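Local coordinates for putative solute-binding component of ABC transporter (Clostridium phytofermentans, PDB 4YS6), which binds beta-D-glucose in the crystal and probably serves as the sugar-capturing, solute-binding component of an ABC transporter, at residues P174-A179 against A214-E219; E168-D173 against Q222-A227; S245-A250 against S287-K292; F181-A186 against V206-V211. One frame throughout, in Å; residues are numbered along the deposited sequence.

Interaction 1 of 4, residues P174-A179 against A214-E219; sequences PGDNNA and AGWSTE. With BGC (beta-D-glucopyranose), chain D.
D176 OD2 is gripped from two directions: W216 NE1 donates to it at 2.8 Å, and O1 of the bound beta-D-glucopyranose at 2.6 Å. The indole N-H reaches the anti lone pair of OD2, with an N-H...O angle of 141°, and OD2 lies at the ring edge, tilted a little from the indole plane. With CG anti to the backbone N (chi1 -178°), D176 extends from the turn before helix 177-195 toward the indole, while its other oxygen, OD1, caps that helix by accepting from N178 N at 2.9 Å. One carboxylate thus serves both helix and sugar. N178 ND2 adds a bond to O2 of the sugar at 3.1 Å and a weak one to O1. Over one face of W216 lies the sugar itself, its C5 3.6 Å above the ring plane and C6 3.5 Å from CG, the aromatic platform common in carbohydrate sites. A179 CB packs obliquely against W216 CZ2 at 4.1 Å. D176 OD2 therefore takes the O1 hydroxyl while the W216 face takes C5 and C6, and the indole N-H bond probably helps hold the carboxylate and the ring in place.

Interaction 2 of 4, residues E168-D173 against Q222-A227; sequences EIFTGD and QNRMDA
The torsions of R224 and F170 carry the two side chains past each other in opposite directions: R224 has CG anti to its backbone N (chi1 173°) and stays extended through CD and NE, whereas F170 has CG anti to the carbonyl carbon. The guanidinium thereby arrives over one face of the phenyl ring. R224 CZ lies 4.2 Å from the F170 ring centroid and 14° off the ring normal, the geometry of a cation-pi contact, and NH1 stands above the ring centre. The two planes are not parallel, so the guanidinium is inclined to the ring. NH1 also donates to I169 O at 2.9 Å with a nearly straight N-H...O angle of 165°, and that oxygen lies close to the guanidinium plane; NH2 adds a weak bond to the same carbonyl. The contact lays helix 218-232 against strand 165-170 of the parallel four-stranded sheet, the short segments running antiparallel with axes 10.5 Å apart, as in the layered alpha/beta lobe of a periplasmic binding protein. Selenomethionine M225 packs against the ring as well, its CB 3.8 Å from F170 CZ and its SE 4.8 Å from the ring centroid in an oblique Met-aromatic contact. A water accepts from I169 N at 2.9 Å and, weakly, from R224 NH2, with E168 OE1 as one of its likely acceptors; the negative charge of E168 may help stabilise the guanidinium nearby.

Interaction 3 of 4, residues S245-A250 against S287-K292; sequences SNDSTA and SMSIFK. With BGC (beta-D-glucopyranose), chain D.
The glucose pocket is approached here from two elements, the N-terminal end of helix 247-260 and strand 289-291 with the residue that follows it. One hydrogen bond joins the two segments some distance from the sugar, while N246 and K292 reach the sugar itself. S289 OG donates to D247 OD1 at 2.9 Å, meeting it on the syn side and 26° out of the carboxylate plane. With OG anti to the backbone N, S289 directs its hydroxyl at the aspartate in the first turn of the helix. D247 has further partners: D274 N binds OD2, and Q286 NE2 binds OD1, so this buried carboxylate is satisfied by several donors. One residue earlier, N246 is the N-cap, its OD1 accepting from T249 N at 2.9 Å from above the amide plane. The same amide uses its nitrogen twice: ND2 donates to S248 OG, which lies near the amide plane, and to O4 of the glucose at 2.9 Å with an N-H...O angle of 166°. The capping bond and the serine thus fix the amide's rotation, so that its second N-H faces the sugar. On the strand side, K292 bends at chi3 (-60°) and brings NZ to O3 at 2.9 Å, with a weak bond to O2; Q271 OE1 takes another of its bonds. Adjacent sugar hydroxyls are therefore read from both segments. N246 before helix 247-260 and K292 after strand 289-291 line the sugar site, consistent with a ChvE-like periplasmic sugar-binding protein.

Interaction 4 of 4, residues F181-A186 against V206-V211; sequences FFYGGA and VAFEKV
One face of the Y183 ring is covered by F208, while V206 O sits at its edge, near the ring plane. The F208 edge points at that face in a T-shaped pair, the planes turned 78° to each other and the centroids 5.5 Å apart; F208 CD1 comes to 3.7 Å from Y183 CG. The same residue adds a CH-pi contact, with CB 4.1 Å from the Y183 centroid and nearly along the ring normal, so both its methylene and its ring edge rest on one tyrosine face. This is helix-to-helix packing within one lobe of the periplasmic binding protein fold, long helix 177-195 lying beside the short helix 208-211. Y183 has CG anti to the backbone N (chi1 173°), which carries the ring out from helix 177-195 and across to the other segment. There its hydroxyl reaches the loop that leads into helix 208-211, where A207 is the N-cap residue. V211 closes against another part of the tyrosine, its CG2 3.8 Å from Y183 CE1, and the two side chains cross at about a right angle. On the same long helix, F182 touches the bound glucose, whereas Y183 faces the short helix and its loop, so neighbouring residues serve pocket and packing. The polar end of the ring is tied by Y183 OH donating to V206 O at 2.7 Å, from a position tilted 33° out of the carbonyl plane.

Overall arrangement
Following the chain from the N terminus, strand 165-170 opens interaction 2, and the loop after it leads through 174-179 of interaction 1 into helix 177-195, which supplies interaction 4. Segment 206-211 closes interaction 4 first, 214-219 then closes interaction 1, and 222-227 closes interaction 2, so the three loops nest one inside another without crossing. Interaction 3 follows in series and joins the helix that follows strand 241-244 of the four-stranded parallel sheet to strand 289-291 of the mixed sheet. Interactions 1 and 3 share the glucose, and W216 O hydrogen-bonds S248 OG between them, while S245 N to F170 O, a backbone hydrogen bond, links interactions 2 and 3.

Interaction 1 of 4, residues P174-A179 against A214-E219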
# COMPACT_ATOMS: atom_id res chain seq x y z
N PRO A 174 4.63 -2.26 -10.27
CA PRO A 174 5.87 -1.50 -10.49
C PRO A 174 5.64 -0.00 -10.78
O PRO A 174 6.59 0.77 -10.76
CB PRO A 174 6.51 -2.19 -11.70
CG PRO A 174 5.72 -3.40 -11.98
CD PRO A 174 4.41 -3.31 -11.28
N GLY A 175 4.41 0.39 -11.08
CA GLY A 175 4.09 1.79 -11.33
C GLY A 175 3.72 2.55 -10.05
O GLY A 175 3.41 3.74 -10.10
N ASP A 176 3.74 1.84 -8.93
CA ASP A 176 3.45 2.41 -7.60
C ASP A 176 4.75 2.61 -6.83
O ASP A 176 5.39 1.64 -6.43
CB ASP A 176 2.52 1.46 -6.85
CG ASP A 176 2.11 1.96 -5.48
OD1 ASP A 176 2.62 3.00 -5.03
OD2 ASP A 176 1.28 1.27 -4.83
N ASN A 177 5.14 3.86 -6.65
CA ASN A 177 6.40 4.15 -5.96
C ASN A 177 6.42 3.53 -4.57
O ASN A 177 7.48 3.16 -4.06
CB ASN A 177 6.63 5.67 -5.89
CG ASN A 177 8.04 6.03 -5.47
OD1 ASN A 177 9.03 5.68 -6.13
ND2 ASN A 177 8.14 6.78 -4.38
N ASN A 178 5.26 3.39 -3.94
CA ASN A 178 5.24 2.74 -2.63
C ASN A 178 5.78 1.33 -2.63
O ASN A 178 6.36 0.89 -1.63
CB ASN A 178 3.84 2.69 -2.05
CG ASN A 178 3.29 4.05 -1.71
OD1 ASN A 178 3.96 5.08 -1.79
ND2 ASN A 178 2.05 4.06 -1.27
N ALA A 179 5.58 0.60 -3.72
CA ALA A 179 6.01 -0.79 -3.76
C ALA A 179 7.52 -0.85 -3.60
O ALA A 179 8.03 -1.76 -2.96
CB ALA A 179 5.57 -1.46 -5.07
N ALA A 214 1.46 -7.08 -10.90
CA ALA A 214 0.70 -6.11 -11.67
C ALA A 214 -0.67 -5.75 -11.07
O ALA A 214 -1.46 -6.63 -10.71
CB ALA A 214 0.52 -6.63 -13.09
N GLY A 215 -0.92 -4.45 -10.93
CA GLY A 215 -2.16 -3.95 -10.37
C GLY A 215 -2.44 -4.31 -8.93
O GLY A 215 -3.58 -4.15 -8.48
N TRP A 216 -1.43 -4.80 -8.21
CA TRP A 216 -1.63 -5.31 -6.86
C TRP A 216 -2.70 -6.41 -6.84
O TRP A 216 -3.39 -6.64 -5.82
CB TRP A 216 -2.02 -4.19 -5.91
CG TRP A 216 -0.96 -3.17 -5.58
CD1 TRP A 216 -0.77 -1.93 -6.14
CD2 TRP A 216 0.02 -3.28 -4.54
NE1 TRP A 216 0.25 -1.28 -5.49
CE2 TRP A 216 0.76 -2.09 -4.52
CE3 TRP A 216 0.34 -4.29 -3.62
CZ2 TRP A 216 1.80 -1.87 -3.61
CZ3 TRP A 216 1.38 -4.07 -2.73
CH2 TRP A 216 2.08 -2.88 -2.72
N SER A 217 -2.83 -7.10 -7.98
CA SER A 217 -3.95 -8.00 -8.20
C SER A 217 -3.88 -9.30 -7.39
O SER A 217 -2.92 -10.06 -7.46
CB SER A 217 -4.04 -8.34 -9.69
OG SER A 217 -4.95 -9.40 -9.91
N THR A 218 -4.94 -9.54 -6.63
CA THR A 218 -5.10 -10.80 -5.92
C THR A 218 -5.05 -11.97 -6.88
O THR A 218 -4.37 -12.97 -6.61
CB THR A 218 -6.42 -10.83 -5.14
OG1 THR A 218 -6.40 -9.80 -4.16
CG2 THR A 218 -6.63 -12.18 -4.46
N GLU A 219 -5.73 -11.87 -8.02
CA GLU A 219 -5.77 -12.98 -8.96
C GLU A 219 -4.41 -13.27 -9.56
O GLU A 219 -4.01 -14.43 -9.73
CB GLU A 219 -6.78 -12.71 -10.08
CG GLU A 219 -6.96 -13.91 -11.00
CD GLU A 219 -8.12 -13.75 -11.98
OE1 GLU A 219 -8.91 -12.79 -11.83
OE2 GLU A 219 -8.23 -14.58 -12.91
C2 BGC D . -0.85 1.33 -0.64
C3 BGC D . -1.21 0.05 0.04
C4 BGC D . -2.17 -0.76 -0.74
C5 BGC D . -1.72 -0.96 -2.15
C6 BGC D . -2.77 -1.60 -3.05
C1 BGC D . -0.25 1.03 -2.02
O1 BGC D . 0.06 2.09 -2.67
O2 BGC D . 0.10 2.04 0.14
O3 BGC D . -1.78 0.41 1.36
O4 BGC D . -2.32 -2.09 -0.18
O5 BGC D . -1.40 0.34 -2.71
O6 BGC D . -4.04 -0.99 -2.89

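Interaction 2 of 4, residues E168-D173 against Q222-A227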
# COMPACT_ATOMS: atom_id res chain seq x y z
N GLU A 168 9.43 -17.09 -0.42
CA GLU A 168 9.02 -16.47 -1.69
C GLU A 168 8.53 -15.05 -1.41
O GLU A 168 8.19 -14.72 -0.29
CB GLU A 168 7.95 -17.30 -2.41
CG GLU A 168 8.43 -18.74 -2.79
CD GLU A 168 9.46 -18.77 -3.91
OE1 GLU A 168 9.55 -17.80 -4.69
OE2 GLU A 168 10.18 -19.79 -4.03
N ILE A 169 8.50 -14.22 -2.45
CA ILE A 169 8.31 -12.79 -2.29
C ILE A 169 7.29 -12.28 -3.30
O ILE A 169 7.39 -12.61 -4.48
CB ILE A 169 9.62 -12.03 -2.51
CG1 ILE A 169 10.71 -12.49 -1.54
CG2 ILE A 169 9.41 -10.53 -2.36
CD1 ILE A 169 12.11 -12.14 -2.04
N PHE A 170 6.34 -11.49 -2.81
CA PHE A 170 5.30 -10.86 -3.65
C PHE A 170 5.21 -9.40 -3.28
O PHE A 170 4.87 -9.09 -2.14
CB PHE A 170 3.94 -11.50 -3.45
CG PHE A 170 3.83 -12.88 -4.02
CD1 PHE A 170 4.51 -13.94 -3.44
CD2 PHE A 170 3.03 -13.12 -5.13
CE1 PHE A 170 4.41 -15.21 -3.99
CE2 PHE A 170 2.93 -14.38 -5.67
CZ PHE A 170 3.63 -15.42 -5.10
N THR A 171 5.55 -8.50 -4.20
CA THR A 171 5.34 -7.08 -3.93
C THR A 171 4.30 -6.48 -4.90
O THR A 171 3.55 -7.20 -5.59
CB THR A 171 6.68 -6.28 -3.93
OG1 THR A 171 6.49 -4.99 -3.31
CG2 THR A 171 7.23 -6.10 -5.33
N GLY A 172 4.20 -5.16 -4.90
CA GLY A 172 3.11 -4.50 -5.57
C GLY A 172 3.40 -4.13 -7.00
O GLY A 172 4.32 -4.65 -7.64
N ASP A 173 2.60 -3.21 -7.52
CA ASP A 173 2.68 -2.84 -8.92
C ASP A 173 3.93 -2.00 -9.16
O ASP A 173 4.23 -1.12 -8.36
CB ASP A 173 1.44 -2.08 -9.35
CG ASP A 173 1.45 -1.75 -10.83
OD1 ASP A 173 1.03 -2.61 -11.63
OD2 ASP A 173 1.91 -0.64 -11.19
N GLN A 222 -2.33 -14.97 -6.95
CA GLN A 222 -2.78 -16.35 -6.79
C GLN A 222 -2.23 -17.24 -7.92
O GLN A 222 -1.76 -18.35 -7.67
CB GLN A 222 -4.30 -16.40 -6.75
CG GLN A 222 -4.84 -17.76 -6.48
CD GLN A 222 -6.33 -17.74 -6.25
OE1 GLN A 222 -6.91 -16.68 -6.03
NE2 GLN A 222 -6.94 -18.91 -6.28
N ASN A 223 -2.29 -16.77 -9.15
CA ASN A 223 -1.84 -17.53 -10.30
C ASN A 223 -0.33 -17.79 -10.23
O ASN A 223 0.14 -18.89 -10.53
CB ASN A 223 -2.23 -16.81 -11.60
CG ASN A 223 -3.70 -16.96 -11.93
OD1 ASN A 223 -4.37 -17.88 -11.47
ND2 ASN A 223 -4.22 -16.04 -12.75
N ARG A 224 0.43 -16.78 -9.82
CA ARG A 224 1.87 -16.95 -9.69
C ARG A 224 2.20 -17.91 -8.54
O ARG A 224 3.04 -18.79 -8.70
CB ARG A 224 2.55 -15.60 -9.51
CG ARG A 224 4.05 -15.69 -9.20
CD ARG A 224 4.79 -14.33 -9.23
NE ARG A 224 6.13 -14.58 -8.74
CZ ARG A 224 6.63 -14.10 -7.60
NH1 ARG A 224 5.99 -13.18 -6.90
NH2 ARG A 224 7.84 -14.48 -7.23
N MSE A 225 1.53 -17.77 -7.40
CA MSE A 225 1.79 -18.68 -6.27
C MSE A 225 1.41 -20.11 -6.65
O MSE A 225 2.13 -21.05 -6.29
CB MSE A 225 1.05 -18.22 -5.01
CG MSE A 225 1.31 -19.06 -3.78
SE MSE A 225 3.14 -18.71 -3.04
CE MSE A 225 4.00 -20.35 -3.42
N ASP A 226 0.32 -20.29 -7.40
CA ASP A 226 -0.05 -21.65 -7.82
C ASP A 226 1.05 -22.30 -8.66
O ASP A 226 1.35 -23.51 -8.51
CB ASP A 226 -1.36 -21.66 -8.60
CG ASP A 226 -2.21 -22.86 -8.26
OD1 ASP A 226 -2.70 -22.93 -7.11
OD2 ASP A 226 -2.37 -23.73 -9.14
N ALA A 227 1.65 -21.51 -9.54
CA ALA A 227 2.70 -22.01 -10.41
C ALA A 227 3.97 -22.30 -9.62
O ALA A 227 4.69 -23.26 -9.88
CB ALA A 227 2.97 -20.99 -11.52
O HOH W 1 9.71 -15.03 -4.95

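Interaction 3 of 4, residues S245-A250 against S287-K292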
# COMPACT_ATOMS: atom_id res chain seq x y z
N SER A 245 3.89 -7.86 0.33
CA SER A 245 3.92 -6.45 0.69
C SER A 245 2.57 -5.91 1.12
O SER A 245 2.53 -4.87 1.80
CB SER A 245 4.48 -5.59 -0.46
OG SER A 245 5.84 -5.89 -0.75
N ASN A 246 1.46 -6.56 0.76
CA ASN A 246 0.17 -6.08 1.23
C ASN A 246 -0.86 -7.18 1.31
O ASN A 246 -0.60 -8.33 0.99
CB ASN A 246 -0.35 -4.94 0.34
CG ASN A 246 -1.05 -5.44 -0.91
OD1 ASN A 246 -0.73 -6.51 -1.44
ND2 ASN A 246 -2.06 -4.69 -1.37
N ASP A 247 -2.05 -6.81 1.72
CA ASP A 247 -3.11 -7.79 1.89
C ASP A 247 -3.69 -8.31 0.56
O ASP A 247 -4.01 -9.49 0.47
CB ASP A 247 -4.21 -7.20 2.73
CG ASP A 247 -3.93 -7.27 4.26
OD1 ASP A 247 -2.83 -7.71 4.70
OD2 ASP A 247 -4.84 -6.88 5.02
N SER A 248 -3.80 -7.50 -0.49
CA SER A 248 -4.39 -8.04 -1.72
C SER A 248 -3.48 -9.12 -2.31
O SER A 248 -3.97 -10.15 -2.80
CB SER A 248 -4.72 -6.94 -2.74
OG SER A 248 -3.57 -6.28 -3.24
N THR A 249 -2.15 -8.95 -2.21
CA THR A 249 -1.27 -10.00 -2.69
C THR A 249 -1.26 -11.19 -1.72
O THR A 249 -1.31 -12.34 -2.16
CB THR A 249 0.16 -9.50 -2.95
OG1 THR A 249 0.74 -8.98 -1.76
CG2 THR A 249 0.15 -8.42 -4.03
N ALA A 250 -1.27 -10.92 -0.42
CA ALA A 250 -1.34 -12.01 0.54
C ALA A 250 -2.58 -12.87 0.37
O ALA A 250 -2.53 -14.10 0.56
CB ALA A 250 -1.28 -11.46 1.96
N SER A 287 -0.30 -14.41 9.06
CA SER A 287 0.41 -14.21 10.33
C SER A 287 0.19 -12.85 10.97
O SER A 287 0.05 -12.72 12.19
CB SER A 287 1.92 -14.39 10.11
OG SER A 287 2.19 -15.66 9.56
N MSE A 288 0.23 -11.83 10.13
CA MSE A 288 0.16 -10.46 10.59
C MSE A 288 -0.27 -9.57 9.44
O MSE A 288 -0.26 -9.98 8.26
CB MSE A 288 1.52 -10.01 11.13
CG MSE A 288 2.63 -10.05 10.09
SE MSE A 288 2.78 -8.49 8.90
CE MSE A 288 4.14 -7.45 9.85
N SER A 289 -0.64 -8.34 9.78
CA SER A 289 -0.86 -7.32 8.81
C SER A 289 -0.41 -6.01 9.45
O SER A 289 0.16 -5.99 10.54
CB SER A 289 -2.32 -7.29 8.35
OG SER A 289 -2.52 -6.41 7.23
N ILE A 290 -0.53 -4.94 8.71
CA ILE A 290 -0.13 -3.62 9.18
C ILE A 290 -1.37 -2.77 9.07
O ILE A 290 -2.00 -2.73 8.02
CB ILE A 290 1.04 -3.02 8.34
CG1 ILE A 290 2.31 -3.87 8.42
CG2 ILE A 290 1.31 -1.56 8.75
CD1 ILE A 290 2.94 -3.97 9.74
N PHE A 291 -1.73 -2.11 10.16
CA PHE A 291 -2.90 -1.26 10.18
C PHE A 291 -2.49 0.18 9.88
O PHE A 291 -1.66 0.76 10.57
CB PHE A 291 -3.62 -1.30 11.52
CG PHE A 291 -4.79 -0.36 11.63
CD1 PHE A 291 -5.82 -0.39 10.70
CD2 PHE A 291 -4.87 0.54 12.67
CE1 PHE A 291 -6.90 0.47 10.82
CE2 PHE A 291 -5.94 1.39 12.79
CZ PHE A 291 -6.96 1.36 11.85
N LYS A 292 -3.09 0.72 8.84
CA LYS A 292 -2.92 2.08 8.41
C LYS A 292 -4.30 2.76 8.47
O LYS A 292 -5.19 2.49 7.66
CB LYS A 292 -2.30 2.14 7.01
CG LYS A 292 -1.01 1.33 6.88
CD LYS A 292 -0.19 1.67 5.66
CE LYS A 292 -0.91 1.42 4.35
NZ LYS A 292 0.09 1.59 3.25
C2 BGC D . -0.85 1.33 -0.64
C3 BGC D . -1.21 0.05 0.04
C4 BGC D . -2.17 -0.76 -0.74
C5 BGC D . -1.72 -0.96 -2.15
C6 BGC D . -2.77 -1.60 -3.05
C1 BGC D . -0.25 1.03 -2.02
O1 BGC D . 0.06 2.09 -2.67
O2 BGC D . 0.10 2.04 0.14
O3 BGC D . -1.78 0.41 1.36
O4 BGC D . -2.32 -2.09 -0.18
O5 BGC D . -1.40 0.34 -2.71
O6 BGC D . -4.04 -0.99 -2.89

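Interaction 4 of 4, residues F181-A186 against V206-V211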
# COMPACT_ATOMS: atom_id res chain seq x y z
N PHE A 181 9.37 1.15 -1.87
CA PHE A 181 9.64 1.35 -0.45
C PHE A 181 9.27 0.16 0.42
O PHE A 181 10.02 -0.17 1.36
CB PHE A 181 8.90 2.60 0.03
CG PHE A 181 9.62 3.86 -0.33
CD1 PHE A 181 9.67 4.30 -1.63
CD2 PHE A 181 10.29 4.58 0.66
CE1 PHE A 181 10.37 5.43 -1.96
CE2 PHE A 181 10.98 5.72 0.34
CZ PHE A 181 11.03 6.15 -0.96
N PHE A 182 8.14 -0.49 0.15
CA PHE A 182 7.80 -1.69 0.93
C PHE A 182 8.86 -2.78 0.70
O PHE A 182 9.32 -3.44 1.62
CB PHE A 182 6.42 -2.24 0.55
CG PHE A 182 5.28 -1.26 0.71
CD1 PHE A 182 5.21 -0.38 1.78
CD2 PHE A 182 4.26 -1.24 -0.23
CE1 PHE A 182 4.16 0.49 1.89
CE2 PHE A 182 3.21 -0.37 -0.12
CZ PHE A 182 3.15 0.49 0.96
N TYR A 183 9.25 -2.96 -0.56
CA TYR A 183 10.26 -3.96 -0.93
C TYR A 183 11.61 -3.59 -0.33
O TYR A 183 12.28 -4.43 0.27
CB TYR A 183 10.34 -4.06 -2.46
CG TYR A 183 11.44 -4.94 -3.01
CD1 TYR A 183 11.23 -6.28 -3.25
CD2 TYR A 183 12.67 -4.40 -3.31
CE1 TYR A 183 12.25 -7.08 -3.74
CE2 TYR A 183 13.69 -5.18 -3.80
CZ TYR A 183 13.47 -6.52 -4.02
OH TYR A 183 14.51 -7.29 -4.52
N GLY A 184 11.99 -2.32 -0.44
CA GLY A 184 13.27 -1.87 0.03
C GLY A 184 13.40 -2.03 1.53
O GLY A 184 14.45 -2.47 2.02
N GLY A 185 12.36 -1.66 2.27
CA GLY A 185 12.37 -1.81 3.72
C GLY A 185 12.52 -3.25 4.16
O GLY A 185 13.34 -3.57 5.03
N ALA A 186 11.76 -4.14 3.53
CA ALA A 186 11.79 -5.55 3.90
C ALA A 186 13.13 -6.17 3.50
O ALA A 186 13.70 -6.96 4.26
CB ALA A 186 10.64 -6.29 3.24
N VAL A 206 13.85 -12.83 -6.87
CA VAL A 206 14.18 -11.98 -5.73
C VAL A 206 14.12 -10.51 -6.11
O VAL A 206 13.63 -9.68 -5.33
CB VAL A 206 15.55 -12.31 -5.20
CG1 VAL A 206 15.93 -11.38 -4.04
CG2 VAL A 206 15.64 -13.77 -4.75
N ALA A 207 14.63 -10.19 -7.29
CA ALA A 207 14.65 -8.81 -7.79
C ALA A 207 13.26 -8.21 -7.87
O ALA A 207 12.29 -8.90 -8.15
CB ALA A 207 15.31 -8.76 -9.14
N PHE A 208 13.18 -6.90 -7.62
CA PHE A 208 11.90 -6.19 -7.59
C PHE A 208 11.08 -6.49 -8.82
O PHE A 208 9.88 -6.80 -8.71
CB PHE A 208 12.13 -4.68 -7.47
CG PHE A 208 10.86 -3.86 -7.46
CD1 PHE A 208 10.13 -3.72 -6.30
CD2 PHE A 208 10.40 -3.25 -8.62
CE1 PHE A 208 8.98 -2.98 -6.28
CE2 PHE A 208 9.23 -2.49 -8.59
CZ PHE A 208 8.52 -2.37 -7.43
N GLU A 209 11.72 -6.41 -9.99
CA GLU A 209 11.04 -6.64 -11.26
C GLU A 209 10.39 -8.01 -11.34
O GLU A 209 9.35 -8.17 -11.98
CB GLU A 209 12.02 -6.49 -12.42
CG GLU A 209 13.23 -7.43 -12.33
CD GLU A 209 14.21 -7.27 -13.48
OE1 GLU A 209 13.83 -6.68 -14.52
OE2 GLU A 209 15.36 -7.75 -13.35
N LYS A 210 11.04 -9.01 -10.74
CA LYS A 210 10.57 -10.39 -10.82
C LYS A 210 9.45 -10.71 -9.81
O LYS A 210 8.69 -11.66 -10.00
CB LYS A 210 11.73 -11.36 -10.59
CG LYS A 210 12.83 -11.34 -11.66
CD LYS A 210 13.78 -12.53 -11.44
CE LYS A 210 14.92 -12.61 -12.47
NZ LYS A 210 15.90 -11.48 -12.37
N VAL A 211 9.37 -9.96 -8.72
CA VAL A 211 8.40 -10.26 -7.67
C VAL A 211 7.22 -9.29 -7.61
O VAL A 211 6.29 -9.49 -6.81
CB VAL A 211 9.08 -10.30 -6.29
CG1 VAL A 211 10.13 -11.39 -6.29
CG2 VAL A 211 9.72 -8.97 -5.93